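Local atomic coordinates of MGS-M4 (PDB entry 4Q3M), a protein that probably catalyses the nicotinamide-dependent reduction of carbonyl compounds as a TIM-barrel aldo-keto reductase, although its natural substrate is unknown. Residues T161-Q166 and K254-V259; D194-E199 and K210-I215; A205-K210 and T247-D252; I215-L220 and F241-F246. One frame throughout, in Å; residues are numbered along the deposited sequence.

Interaction 1: T161-Q166 and K254-V259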
loop_
_atom_site.group_PDB
_atom_site.type_symbol
_atom_site.label_atom_id
_atom_site.label_comp_id
_atom_site.label_asym_id
_atom_site.label_seq_id
_atom_site.Cartn_x
_atom_site.Cartn_y
_atom_site.Cartn_z
ATOM N N THR A 161 -2.465 -10.749 -3.572
ATOM C CA THR A 161 -3.016 -11.367 -2.374
ATOM C C THR A 161 -2.382 -12.729 -2.117
ATOM O O THR A 161 -2.435 -13.622 -2.963
ATOM C CB THR A 161 -4.545 -11.530 -2.477
ATOM O OG1 THR A 161 -5.145 -10.272 -2.812
ATOM C CG2 THR A 161 -5.119 -12.025 -1.159
ATOM N N HIS A 162 -1.776 -12.873 -0.945
ATOM C CA HIS A 162 -1.172 -14.132 -0.534
ATOM C C HIS A 162 -1.148 -14.226 0.989
ATOM O O HIS A 162 -1.706 -13.375 1.677
ATOM C CB HIS A 162 0.237 -14.271 -1.112
ATOM C CG HIS A 162 1.029 -13.001 -1.087
ATOM N ND1 HIS A 162 1.495 -12.435 0.080
ATOM C CD2 HIS A 162 1.439 -12.188 -2.089
ATOM C CE1 HIS A 162 2.157 -11.328 -0.205
ATOM N NE2 HIS A 162 2.139 -11.155 -1.514
ATOM N N VAL A 163 -0.495 -15.259 1.512
ATOM C CA VAL A 163 -0.557 -15.550 2.941
ATOM C C VAL A 163 0.142 -14.507 3.816
ATOM O O VAL A 163 -0.100 -14.446 5.020
ATOM C CB VAL A 163 0.041 -16.935 3.247
ATOM C CG1 VAL A 163 -0.780 -18.027 2.575
ATOM C CG2 VAL A 163 1.493 -16.997 2.805
ATOM N N THR A 164 1.000 -13.683 3.222
ATOM C CA THR A 164 1.668 -12.628 3.981
ATOM C C THR A 164 1.004 -11.271 3.751
ATOM O O THR A 164 1.232 -10.324 4.504
ATOM C CB THR A 164 3.167 -12.534 3.632
ATOM O OG1 THR A 164 3.333 -12.522 2.211
ATOM C CG2 THR A 164 3.921 -13.722 4.209
ATOM N N LEU A 165 0.181 -11.186 2.710
ATOM C CA LEU A 165 -0.620 -9.995 2.440
ATOM C C LEU A 165 -2.051 -10.419 2.125
ATOM O O LEU A 165 -2.439 -10.518 0.960
ATOM C CB LEU A 165 -0.030 -9.187 1.283
ATOM C CG LEU A 165 -0.634 -7.804 1.023
ATOM C CD1 LEU A 165 -0.218 -6.821 2.108
ATOM C CD2 LEU A 165 -0.243 -7.291 -0.356
ATOM N N GLN A 166 -2.831 -10.666 3.171
ATOM C CA GLN A 166 -4.107 -11.363 3.029
ATOM C C GLN A 166 -5.274 -10.460 2.624
ATOM O O GLN A 166 -6.298 -10.951 2.147
ATOM C CB GLN A 166 -4.436 -12.095 4.331
ATOM C CG GLN A 166 -3.331 -13.042 4.780
ATOM C CD GLN A 166 -3.758 -13.952 5.913
ATOM O OE1 GLN A 166 -4.892 -13.887 6.384
ATOM N NE2 GLN A 166 -2.848 -14.813 6.355
ATOM N N LYS A 254 -7.370 -20.616 10.597
ATOM C CA LYS A 254 -6.971 -19.714 11.669
ATOM C C LYS A 254 -5.461 -19.758 11.876
ATOM O O LYS A 254 -4.869 -18.811 12.394
ATOM C CB LYS A 254 -7.699 -20.067 12.968
ATOM C CG LYS A 254 -8.335 -18.870 13.656
ATOM C CD LYS A 254 -9.220 -18.094 12.690
ATOM C CE LYS A 254 -9.893 -16.915 13.373
ATOM N NZ LYS A 254 -10.195 -15.818 12.411
ATOM N N SER A 255 -4.844 -20.860 11.464
ATOM C CA SER A 255 -3.394 -21.002 11.541
ATOM C C SER A 255 -2.727 -20.252 10.391
ATOM O O SER A 255 -1.647 -19.684 10.550
ATOM C CB SER A 255 -2.994 -22.478 11.519
ATOM O OG SER A 255 -1.629 -22.643 11.855
ATOM N N ILE A 256 -3.382 -20.257 9.234
ATOM C CA ILE A 256 -2.902 -19.523 8.069
ATOM C C ILE A 256 -3.126 -18.024 8.267
ATOM O O ILE A 256 -2.386 -17.197 7.738
ATOM C CB ILE A 256 -3.607 -19.997 6.773
ATOM C CG1 ILE A 256 -3.357 -21.489 6.545
ATOM C CG2 ILE A 256 -3.139 -19.197 5.565
ATOM C CD1 ILE A 256 -3.911 -22.010 5.236
ATOM N N ARG A 257 -4.144 -17.681 9.049
ATOM C CA ARG A 257 -4.483 -16.285 9.304
ATOM C C ARG A 257 -3.337 -15.522 9.971
ATOM O O ARG A 257 -3.111 -14.346 9.683
ATOM C CB ARG A 257 -5.740 -16.200 10.175
ATOM C CG ARG A 257 -6.164 -14.783 10.523
ATOM C CD ARG A 257 -6.460 -13.975 9.273
ATOM N NE ARG A 257 -6.758 -12.580 9.578
ATOM C CZ ARG A 257 -5.845 -11.616 9.636
ATOM N NH1 ARG A 257 -4.568 -11.894 9.410
ATOM N NH2 ARG A 257 -6.208 -10.373 9.921
ATOM N N SER A 258 -2.608 -16.203 10.850
ATOM C CA SER A 258 -1.568 -15.561 11.647
ATOM C C SER A 258 -0.299 -15.252 10.855
ATOM O O SER A 258 0.506 -14.418 11.273
ATOM C CB SER A 258 -1.214 -16.436 12.852
ATOM O OG SER A 258 -2.304 -16.534 13.750
ATOM N N VAL A 259 -0.116 -15.913 9.718
ATOM C CA VAL A 259 1.113 -15.745 8.946
ATOM C C VAL A 259 1.065 -14.484 8.083
ATOM O O VAL A 259 1.974 -14.227 7.290
ATOM C CB VAL A 259 1.400 -16.979 8.061
ATOM C CG1 VAL A 259 1.156 -18.252 8.848
ATOM C CG2 VAL A 259 0.542 -16.967 6.814
#

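Interaction 2: D194-E199 and K210-I215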
loop_
_atom_site.group_PDB
_atom_site.type_symbol
_atom_site.label_atom_id
_atom_site.label_comp_id
_atom_site.label_asym_id
_atom_site.label_seq_id
_atom_site.Cartn_x
_atom_site.Cartn_y
_atom_site.Cartn_z
ATOM N N ASP A 194 9.984 -16.850 1.009
ATOM C CA ASP A 194 9.312 -16.644 2.293
ATOM C C ASP A 194 8.163 -17.626 2.492
ATOM O O ASP A 194 7.895 -18.066 3.610
ATOM C CB ASP A 194 8.790 -15.210 2.410
ATOM C CG ASP A 194 9.798 -14.271 3.041
ATOM O OD1 ASP A 194 10.123 -14.462 4.233
ATOM O OD2 ASP A 194 10.258 -13.340 2.350
ATOM N N LEU A 195 7.494 -17.970 1.398
ATOM C CA LEU A 195 6.368 -18.894 1.444
ATOM C C LEU A 195 6.837 -20.333 1.653
ATOM O O LEU A 195 6.290 -21.055 2.485
ATOM C CB LEU A 195 5.542 -18.787 0.161
ATOM C CG LEU A 195 4.278 -19.642 0.059
ATOM C CD1 LEU A 195 3.504 -19.634 1.366
ATOM C CD2 LEU A 195 3.402 -19.145 -1.078
ATOM N N LEU A 196 7.852 -20.740 0.898
ATOM C CA LEU A 196 8.369 -22.102 0.982
ATOM C C LEU A 196 9.103 -22.350 2.297
ATOM O O LEU A 196 9.242 -23.492 2.733
ATOM C CB LEU A 196 9.298 -22.396 -0.197
ATOM C CG LEU A 196 8.668 -22.337 -1.590
ATOM C CD1 LEU A 196 9.676 -22.745 -2.654
ATOM C CD2 LEU A 196 7.422 -23.209 -1.661
ATOM N N SER A 197 9.571 -21.277 2.926
ATOM C CA SER A 197 10.307 -21.388 4.179
ATOM C C SER A 197 9.389 -21.249 5.388
ATOM O O SER A 197 9.810 -21.462 6.524
ATOM C CB SER A 197 11.413 -20.333 4.246
ATOM O OG SER A 197 10.867 -19.027 4.305
ATOM N N ASN A 198 8.135 -20.889 5.136
ATOM C CA ASN A 198 7.176 -20.656 6.209
ATOM C C ASN A 198 6.875 -21.925 6.995
ATOM O O ASN A 198 6.387 -22.908 6.439
ATOM C CB ASN A 198 5.878 -20.073 5.648
ATOM C CG ASN A 198 4.915 -19.645 6.736
ATOM O OD1 ASN A 198 4.111 -20.443 7.219
ATOM N ND2 ASN A 198 4.993 -18.381 7.131
ATOM N N GLU A 199 7.171 -21.892 8.290
ATOM C CA GLU A 199 6.968 -23.042 9.164
ATOM C C GLU A 199 5.510 -23.476 9.236
ATOM O O GLU A 199 5.204 -24.670 9.194
ATOM C CB GLU A 199 7.466 -22.732 10.572
ATOM C CG GLU A 199 7.187 -23.849 11.553
ATOM C CD GLU A 199 7.450 -23.441 12.981
ATOM O OE1 GLU A 199 7.322 -22.238 13.290
ATOM O OE2 GLU A 199 7.803 -24.321 13.795
ATOM N N LYS A 210 0.153 -32.409 0.915
ATOM C CA LYS A 210 0.251 -31.512 -0.227
ATOM C C LYS A 210 1.560 -30.739 -0.198
ATOM O O LYS A 210 2.347 -30.866 0.738
ATOM C CB LYS A 210 -0.932 -30.542 -0.248
ATOM C CG LYS A 210 -2.280 -31.206 -0.467
ATOM C CD LYS A 210 -2.375 -31.798 -1.861
ATOM C CE LYS A 210 -3.739 -32.416 -2.108
ATOM N NZ LYS A 210 -3.873 -32.915 -3.503
ATOM N N THR A 211 1.792 -29.943 -1.235
ATOM C CA THR A 211 2.938 -29.048 -1.260
ATOM C C THR A 211 2.520 -27.695 -0.701
ATOM O O THR A 211 1.330 -27.383 -0.647
ATOM C CB THR A 211 3.503 -28.873 -2.683
ATOM O OG1 THR A 211 2.589 -28.106 -3.475
ATOM C CG2 THR A 211 3.731 -30.227 -3.338
ATOM N N ILE A 212 3.496 -26.900 -0.279
ATOM C CA ILE A 212 3.225 -25.566 0.251
ATOM C C ILE A 212 2.461 -24.665 -0.740
ATOM O O ILE A 212 1.514 -23.988 -0.337
ATOM C CB ILE A 212 4.534 -24.866 0.694
ATOM C CG1 ILE A 212 5.085 -25.530 1.958
ATOM C CG2 ILE A 212 4.301 -23.384 0.942
ATOM C CD1 ILE A 212 6.290 -24.831 2.541
ATOM N N PRO A 213 2.852 -24.653 -2.033
ATOM C CA PRO A 213 2.049 -23.846 -2.962
ATOM C C PRO A 213 0.590 -24.296 -3.063
ATOM O O PRO A 213 -0.304 -23.450 -3.026
ATOM C CB PRO A 213 2.762 -24.043 -4.303
ATOM C CG PRO A 213 4.160 -24.351 -3.937
ATOM C CD PRO A 213 4.065 -25.174 -2.690
ATOM N N GLN A 214 0.365 -25.603 -3.188
ATOM C CA GLN A 214 -0.984 -26.165 -3.259
ATOM C C GLN A 214 -1.842 -25.696 -2.090
ATOM O O GLN A 214 -3.052 -25.511 -2.220
ATOM C CB GLN A 214 -0.931 -27.693 -3.276
ATOM C CG GLN A 214 -0.430 -28.289 -4.576
ATOM C CD GLN A 214 -0.345 -29.802 -4.522
ATOM O OE1 GLN A 214 0.029 -30.378 -3.500
ATOM N NE2 GLN A 214 -0.697 -30.454 -5.624
ATOM N N ILE A 215 -1.191 -25.510 -0.949
ATOM C CA ILE A 215 -1.841 -25.009 0.251
ATOM C C ILE A 215 -2.289 -23.562 0.106
ATOM O O ILE A 215 -3.464 -23.245 0.304
ATOM C CB ILE A 215 -0.904 -25.117 1.461
ATOM C CG1 ILE A 215 -0.735 -26.584 1.872
ATOM C CG2 ILE A 215 -1.397 -24.231 2.596
ATOM C CD1 ILE A 215 -2.006 -27.410 1.763
#

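Interaction 3: A205-K210 and T247-D252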
loop_
_atom_site.group_PDB
_atom_site.type_symbol
_atom_site.label_atom_id
_atom_site.label_comp_id
_atom_site.label_asym_id
_atom_site.label_seq_id
_atom_site.Cartn_x
_atom_site.Cartn_y
_atom_site.Cartn_z
ATOM N N ALA A 205 0.947 -28.508 5.490
ATOM C CA ALA A 205 1.150 -29.289 4.276
ATOM C C ALA A 205 1.352 -30.768 4.607
ATOM O O ALA A 205 1.077 -31.639 3.781
ATOM C CB ALA A 205 2.337 -28.751 3.492
ATOM N N LYS A 206 1.836 -31.042 5.816
ATOM C CA LYS A 206 1.982 -32.414 6.301
ATOM C C LYS A 206 0.614 -33.062 6.490
ATOM O O LYS A 206 0.455 -34.271 6.325
ATOM C CB LYS A 206 2.761 -32.440 7.625
ATOM C CG LYS A 206 1.912 -32.838 8.837
ATOM C CD LYS A 206 2.639 -32.680 10.166
ATOM C CE LYS A 206 2.969 -31.223 10.453
ATOM N NZ LYS A 206 3.643 -31.033 11.767
ATOM N N LYS A 207 -0.370 -32.236 6.820
ATOM C CA LYS A 207 -1.677 -32.708 7.252
ATOM C C LYS A 207 -2.502 -33.235 6.086
ATOM O O LYS A 207 -3.290 -34.169 6.239
ATOM C CB LYS A 207 -2.416 -31.575 7.964
ATOM C CG LYS A 207 -3.783 -31.923 8.510
ATOM C CD LYS A 207 -4.349 -30.728 9.256
ATOM C CE LYS A 207 -5.783 -30.952 9.683
ATOM N NZ LYS A 207 -6.328 -29.747 10.364
ATOM N N HIS A 208 -2.302 -32.640 4.915
ATOM C CA HIS A 208 -3.091 -32.984 3.742
ATOM C C HIS A 208 -2.236 -33.613 2.645
ATOM O O HIS A 208 -2.709 -33.819 1.526
ATOM C CB HIS A 208 -3.805 -31.740 3.211
ATOM C CG HIS A 208 -4.618 -31.027 4.247
ATOM N ND1 HIS A 208 -5.828 -31.505 4.704
ATOM C CD2 HIS A 208 -4.390 -29.875 4.922
ATOM C CE1 HIS A 208 -6.312 -30.676 5.611
ATOM N NE2 HIS A 208 -5.459 -29.679 5.762
ATOM N N ASP A 209 -0.983 -33.917 2.979
ATOM C CA ASP A 209 -0.042 -34.541 2.050
ATOM C C ASP A 209 0.080 -33.726 0.763
ATOM O O ASP A 209 0.100 -34.272 -0.341
ATOM C CB ASP A 209 -0.468 -35.981 1.740
ATOM C CG ASP A 209 0.611 -36.772 1.023
ATOM O OD1 ASP A 209 1.802 -36.419 1.163
ATOM O OD2 ASP A 209 0.267 -37.745 0.319
ATOM N N LYS A 210 0.153 -32.409 0.915
ATOM C CA LYS A 210 0.251 -31.512 -0.227
ATOM C C LYS A 210 1.560 -30.739 -0.198
ATOM O O LYS A 210 2.347 -30.866 0.738
ATOM C CB LYS A 210 -0.932 -30.542 -0.248
ATOM C CG LYS A 210 -2.280 -31.206 -0.467
ATOM C CD LYS A 210 -2.375 -31.798 -1.861
ATOM C CE LYS A 210 -3.739 -32.416 -2.108
ATOM N NZ LYS A 210 -3.873 -32.915 -3.503
ATOM N N THR A 247 -9.617 -30.358 1.465
ATOM C CA THR A 247 -10.191 -29.159 2.062
ATOM C C THR A 247 -9.367 -28.684 3.254
ATOM O O THR A 247 -8.525 -29.418 3.770
ATOM C CB THR A 247 -11.642 -29.403 2.518
ATOM O OG1 THR A 247 -12.156 -28.220 3.143
ATOM C CG2 THR A 247 -11.702 -30.558 3.506
ATOM N N LEU A 248 -9.613 -27.451 3.685
ATOM C CA LEU A 248 -8.934 -26.893 4.848
ATOM C C LEU A 248 -9.936 -26.600 5.960
ATOM O O LEU A 248 -10.903 -25.866 5.752
ATOM C CB LEU A 248 -8.172 -25.621 4.471
ATOM C CG LEU A 248 -7.035 -25.787 3.460
ATOM C CD1 LEU A 248 -6.433 -24.439 3.101
ATOM C CD2 LEU A 248 -5.968 -26.726 4.004
ATOM N N ASP A 249 -9.705 -27.172 7.138
ATOM C CA ASP A 249 -10.628 -26.997 8.254
ATOM C C ASP A 249 -10.429 -25.653 8.947
ATOM O O ASP A 249 -9.558 -24.869 8.568
ATOM C CB ASP A 249 -10.487 -28.145 9.262
ATOM C CG ASP A 249 -9.061 -28.333 9.754
ATOM O OD1 ASP A 249 -8.354 -27.330 9.988
ATOM O OD2 ASP A 249 -8.647 -29.500 9.915
ATOM N N GLU A 250 -11.241 -25.403 9.969
ATOM C CA GLU A 250 -11.241 -24.126 10.674
ATOM C C GLU A 250 -9.896 -23.803 11.320
ATOM O O GLU A 250 -9.411 -22.676 11.220
ATOM C CB GLU A 250 -12.341 -24.113 11.739
ATOM C CG GLU A 250 -12.255 -22.945 12.707
ATOM C CD GLU A 250 -13.421 -22.903 13.676
ATOM O OE1 GLU A 250 -14.146 -23.915 13.782
ATOM O OE2 GLU A 250 -13.612 -21.858 14.333
ATOM N N GLU A 251 -9.293 -24.791 11.977
ATOM C CA GLU A 251 -8.037 -24.561 12.684
ATOM C C GLU A 251 -6.895 -24.313 11.702
ATOM O O GLU A 251 -5.934 -23.617 12.028
ATOM C CB GLU A 251 -7.706 -25.737 13.610
ATOM C CG GLU A 251 -6.803 -26.801 13.003
ATOM C CD GLU A 251 -6.268 -27.768 14.040
ATOM O OE1 GLU A 251 -5.190 -28.354 13.808
ATOM O OE2 GLU A 251 -6.925 -27.940 15.089
ATOM N N ASP A 252 -7.006 -24.874 10.501
ATOM C CA ASP A 252 -6.035 -24.605 9.447
ATOM C C ASP A 252 -6.127 -23.148 9.020
ATOM O O ASP A 252 -5.120 -22.445 8.954
ATOM C CB ASP A 252 -6.259 -25.518 8.239
ATOM C CG ASP A 252 -5.751 -26.928 8.468
ATOM O OD1 ASP A 252 -4.814 -27.103 9.276
ATOM O OD2 ASP A 252 -6.285 -27.862 7.834
#

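Interaction 4: I215-L220 and F241-F246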
loop_
_atom_site.group_PDB
_atom_site.type_symbol
_atom_site.label_atom_id
_atom_site.label_comp_id
_atom_site.label_asym_id
_atom_site.label_seq_id
_atom_site.Cartn_x
_atom_site.Cartn_y
_atom_site.Cartn_z
ATOM N N ILE A 215 -1.191 -25.510 -0.949
ATOM C CA ILE A 215 -1.841 -25.009 0.251
ATOM C C ILE A 215 -2.289 -23.562 0.106
ATOM O O ILE A 215 -3.464 -23.245 0.304
ATOM C CB ILE A 215 -0.904 -25.117 1.461
ATOM C CG1 ILE A 215 -0.735 -26.584 1.872
ATOM C CG2 ILE A 215 -1.397 -24.231 2.596
ATOM C CD1 ILE A 215 -2.006 -27.410 1.763
ATOM N N ALA A 216 -1.343 -22.689 -0.234
ATOM C CA ALA A 216 -1.610 -21.262 -0.375
ATOM C C ALA A 216 -2.715 -21.016 -1.391
ATOM O O ALA A 216 -3.520 -20.096 -1.242
ATOM C CB ALA A 216 -0.344 -20.525 -0.777
ATOM N N ILE A 217 -2.748 -21.855 -2.420
ATOM C CA ILE A 217 -3.779 -21.778 -3.443
ATOM C C ILE A 217 -5.138 -22.171 -2.872
ATOM O O ILE A 217 -6.122 -21.457 -3.056
ATOM C CB ILE A 217 -3.437 -22.676 -4.644
ATOM C CG1 ILE A 217 -2.151 -22.188 -5.312
ATOM C CG2 ILE A 217 -4.579 -22.693 -5.645
ATOM C CD1 ILE A 217 -1.616 -23.123 -6.364
ATOM N N ARG A 218 -5.180 -23.300 -2.168
ATOM C CA ARG A 218 -6.420 -23.792 -1.568
ATOM C C ARG A 218 -6.991 -22.808 -0.558
ATOM O O ARG A 218 -8.204 -22.621 -0.476
ATOM C CB ARG A 218 -6.192 -25.144 -0.890
ATOM C CG ARG A 218 -7.452 -25.741 -0.282
ATOM C CD ARG A 218 -8.525 -25.946 -1.341
ATOM N NE ARG A 218 -9.837 -26.196 -0.752
ATOM C CZ ARG A 218 -10.945 -26.402 -1.458
ATOM N NH1 ARG A 218 -10.900 -26.395 -2.782
ATOM N NH2 ARG A 218 -12.097 -26.620 -0.839
ATOM N N TRP A 219 -6.106 -22.187 0.214
ATOM C CA TRP A 219 -6.505 -21.206 1.215
ATOM C C TRP A 219 -7.276 -20.054 0.577
ATOM O O TRP A 219 -8.258 -19.564 1.136
ATOM C CB TRP A 219 -5.275 -20.689 1.960
ATOM C CG TRP A 219 -5.520 -19.466 2.781
ATOM C CD1 TRP A 219 -6.206 -19.392 3.957
ATOM C CD2 TRP A 219 -5.061 -18.140 2.498
ATOM N NE1 TRP A 219 -6.213 -18.097 4.419
ATOM C CE2 TRP A 219 -5.515 -17.310 3.541
ATOM C CE3 TRP A 219 -4.315 -17.575 1.460
ATOM C CZ2 TRP A 219 -5.247 -15.945 3.577
ATOM C CZ3 TRP A 219 -4.049 -16.220 1.497
ATOM C CH2 TRP A 219 -4.514 -15.420 2.548
ATOM N N LEU A 220 -6.833 -19.634 -0.605
ATOM C CA LEU A 220 -7.540 -18.613 -1.367
ATOM C C LEU A 220 -8.869 -19.151 -1.888
ATOM O O LEU A 220 -9.873 -18.438 -1.904
ATOM C CB LEU A 220 -6.677 -18.115 -2.527
ATOM C CG LEU A 220 -5.466 -17.265 -2.136
ATOM C CD1 LEU A 220 -4.570 -17.029 -3.336
ATOM C CD2 LEU A 220 -5.918 -15.941 -1.535
ATOM N N PHE A 241 -2.819 -27.060 -9.888
ATOM C CA PHE A 241 -4.205 -27.336 -10.244
ATOM C C PHE A 241 -4.800 -28.430 -9.364
ATOM O O PHE A 241 -6.003 -28.442 -9.108
ATOM C CB PHE A 241 -4.313 -27.735 -11.715
ATOM C CG PHE A 241 -5.726 -27.822 -12.215
ATOM C CD1 PHE A 241 -6.451 -26.672 -12.483
ATOM C CD2 PHE A 241 -6.329 -29.052 -12.420
ATOM C CE1 PHE A 241 -7.752 -26.748 -12.943
ATOM C CE2 PHE A 241 -7.629 -29.134 -12.881
ATOM C CZ PHE A 241 -8.342 -27.979 -13.142
ATOM N N ASP A 242 -3.956 -29.351 -8.910
ATOM C CA ASP A 242 -4.405 -30.417 -8.021
ATOM C C ASP A 242 -4.744 -29.837 -6.654
ATOM O O ASP A 242 -3.982 -29.979 -5.698
ATOM C CB ASP A 242 -3.340 -31.507 -7.894
ATOM C CG ASP A 242 -3.855 -32.743 -7.183
ATOM O OD1 ASP A 242 -5.085 -32.956 -7.178
ATOM O OD2 ASP A 242 -3.030 -33.502 -6.631
ATOM N N VAL A 243 -5.899 -29.184 -6.573
ATOM C CA VAL A 243 -6.266 -28.425 -5.388
ATOM C C VAL A 243 -7.761 -28.593 -5.090
ATOM O O VAL A 243 -8.332 -27.890 -4.254
ATOM C CB VAL A 243 -5.899 -26.929 -5.571
ATOM C CG1 VAL A 243 -6.905 -26.225 -6.473
ATOM C CG2 VAL A 243 -5.770 -26.225 -4.231
ATOM N N PHE A 244 -8.385 -29.552 -5.767
ATOM C CA PHE A 244 -9.813 -29.796 -5.599
ATOM C C PHE A 244 -10.100 -31.208 -5.097
ATOM O O PHE A 244 -11.190 -31.739 -5.309
ATOM C CB PHE A 244 -10.552 -29.554 -6.916
ATOM C CG PHE A 244 -10.286 -28.206 -7.519
ATOM C CD1 PHE A 244 -10.918 -27.076 -7.026
ATOM C CD2 PHE A 244 -9.406 -28.068 -8.578
ATOM C CE1 PHE A 244 -10.676 -25.834 -7.578
ATOM C CE2 PHE A 244 -9.160 -26.829 -9.136
ATOM C CZ PHE A 244 -9.796 -25.710 -8.634
ATOM N N ASP A 245 -9.121 -31.812 -4.433
ATOM C CA ASP A 245 -9.290 -33.156 -3.893
ATOM C C ASP A 245 -9.126 -33.165 -2.377
ATOM O O ASP A 245 -9.037 -34.227 -1.760
ATOM C CB ASP A 245 -8.296 -34.123 -4.539
ATOM C CG ASP A 245 -6.855 -33.714 -4.316
ATOM O OD1 ASP A 245 -6.605 -32.514 -4.076
ATOM O OD2 ASP A 245 -5.969 -34.594 -4.384
ATOM N N PHE A 246 -9.087 -31.977 -1.781
ATOM C CA PHE A 246 -8.983 -31.855 -0.332
ATOM C C PHE A 246 -9.544 -30.520 0.148
ATOM O O PHE A 246 -9.901 -29.659 -0.657
ATOM C CB PHE A 246 -7.529 -32.012 0.120
ATOM C CG PHE A 246 -6.706 -30.763 -0.023
ATOM C CD1 PHE A 246 -6.269 -30.076 1.098
ATOM C CD2 PHE A 246 -6.370 -30.275 -1.275
ATOM C CE1 PHE A 246 -5.510 -28.927 0.973
ATOM C CE2 PHE A 246 -5.612 -29.127 -1.406
ATOM C CZ PHE A 246 -5.181 -28.454 -0.280
#

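Interaction 1: T161-Q166 and K254-V259
Q166, in the loop after strand 156-160 of this TIM barrel, stretches across to I256 and R257 late in helix 250-257. Its CG lies anti to the carbonyl carbon (chi1 -55°) and the chain is extended beyond, which carries the amide to the helix. There NE2 donates twice, to I256 O at 2.8 Å and to V163 O of its own loop at 3.1 Å, with both acceptors near the amide plane; OE1 is hydrogen-bonded to H168, so the amide's rotation is fixed. The R257 guanidinium, salt-bridged to D273 of the second subunit, passes obliquely, its plane 56° from the amide. A leucine in place of Q166 would probably leave V163 O without this donor and cost the loop its hydrogen bond to I256 O. Beside the amide, V163 crosses two apolar side chains: its CG1 lies 4.0 Å from I256 CG2, and its CB 3.6 Å from V259 CG2. I256 O itself is shared, Q166 NE2 and V259 N approaching it from opposite faces of its carbonyl plane.

Interaction 2: D194-E199 and K210-I215
An apolar helix-to-helix contact on the outer layer of the TIM barrel brings L195 and L196 of the short helix 192-196 against I212 and P213, which begin helix 212-222. The backbones come closest at L196 and I212, whose CA atoms are 6.2 Å apart, and I212, its CB directed toward the other helix, has the largest share of the contact. Its two branches work separately. CG2, anti to the backbone N, meets CG of L195 at 3.8 Å, the two side chains lying alongside with opposite headings. The other branch, with CG1 anti to the carbonyl carbon (chi1 -71°), lays CD1 against the backbone carbonyl of L196. L196 spreads its own CD2 over the helix start, 4.1 Å from I212 CG2 and 4.0 Å from P213 CD, meeting the proline ring roughly at a right angle. No hydrogen bond crosses the contact; the polar work is local. T211 and Q214 form a capping box, in which T211 N donates to Q214 OE1 at 2.9 Å while the return bond from Q214 N to T211 OG1 is weak, and which caps the start of the helix. M201 and A202 of helix 199-207 pack on I212, whereas R236 and N240 of helix 234-241 flank P213, so the contact is wedged between the helix before and the helix after 212-222.

Interaction 3: A205-K210 and T247-D252
K207, near the end of helix 199-207, reaches the acidic start of helix 250-257, where D249, E251 and D252 await it. Its CB points toward that helix, and with CG anti to the backbone N (chi1 -178°) every later bond is extended. CG passes over one face of the neighbouring H208 ring, 3.9 Å above its plane and displaced toward the rim. CD runs beside the D252 carboxylate, 3.7 Å from its OD1, and CE approaches D249 OD2. NZ ends the chain in a salt-bridge network: it makes weak bonds to both OD1 and OD2 of D252 and a salt bridge to D249 OD2 whose modelled length is doubtful at this resolution, while E251 OE1 gives only a long ion pair. H208 grips the same D252 carboxylate. Its NE2 donates to D252 OD2 (2.9 Å, 159°) from within the ring plane but above the carboxylate plane, the two planes standing 74° apart, and L248 CD2 packs obliquely against the ring. D249 is also the N-cap, its OD1 accepting from D252 N at 2.8 Å. With two carboxylates so close together, the lysine charge and the helix N-terminus would be expected to stabilise their negative form. By topology, the helices joined here correspond to the two auxiliary helices, H1 and H2, that the aldo-keto reductase fold adds outside its barrel.

Interaction 4: I215-L220 and F241-F246
V243 O accepts the one hydrogen bond that crosses this contact, a weak one from R218 NH1 (3.3 Å, N-H...O angle 131°). A second carbonyl oxygen, F246 O, lies 3.4 Å above one face of the same guanidinium without a bond, and the stronger partner of the group is E222, salt-bridged to NE. The arginine leaves helix 212-222 with CG anti to the backbone N (chi1 -178°), and both CB and CG come within 3.5 Å of F246 CZ. The bend at CG then sets CD over a face of the F246 ring. Guanidinium and ring planes differ by 46°. V243 CG2 also lies against R218 CB and reaches I217 CG2 at 4.0 Å, while I215 CD1 meets F246 CE1 nearly at a right angle. With an alanine here in place of R218, the F246 ring would probably lose the cover of CG and CD, and E222 its guanidinium mate. The contact lays the loop between helices 234-241 and 250-257 on helix 212-222, the crossover helix of the beta-alpha-beta unit that joins strands 180-184 and 226-227 of the TIM barrel.

Overall arrangement
All four contacts gather on one flank of the barrel around helix 212-222 and the added helices, and their chemistry follows their depth. Interaction 1 is the most thoroughly buried, its amide NH2 bonded to backbone carbonyls and its oxygen to H168. Interaction 3, farthest from the centre of the chain, depends on charge. Interactions 2 and 4 are partly buried and share I215: the apolar interaction 2 holds the first turn of helix 212-222, the mixed interaction 4 its middle, through an arginine with methylenes on a ring and its charged end at carbonyls. W219 packs on I256 and Q166, linking interaction 4 to interaction 1, which shares helix 250-257 with interaction 3. K210 bridges to D245, tying interactions 2 and 3 to interaction 4.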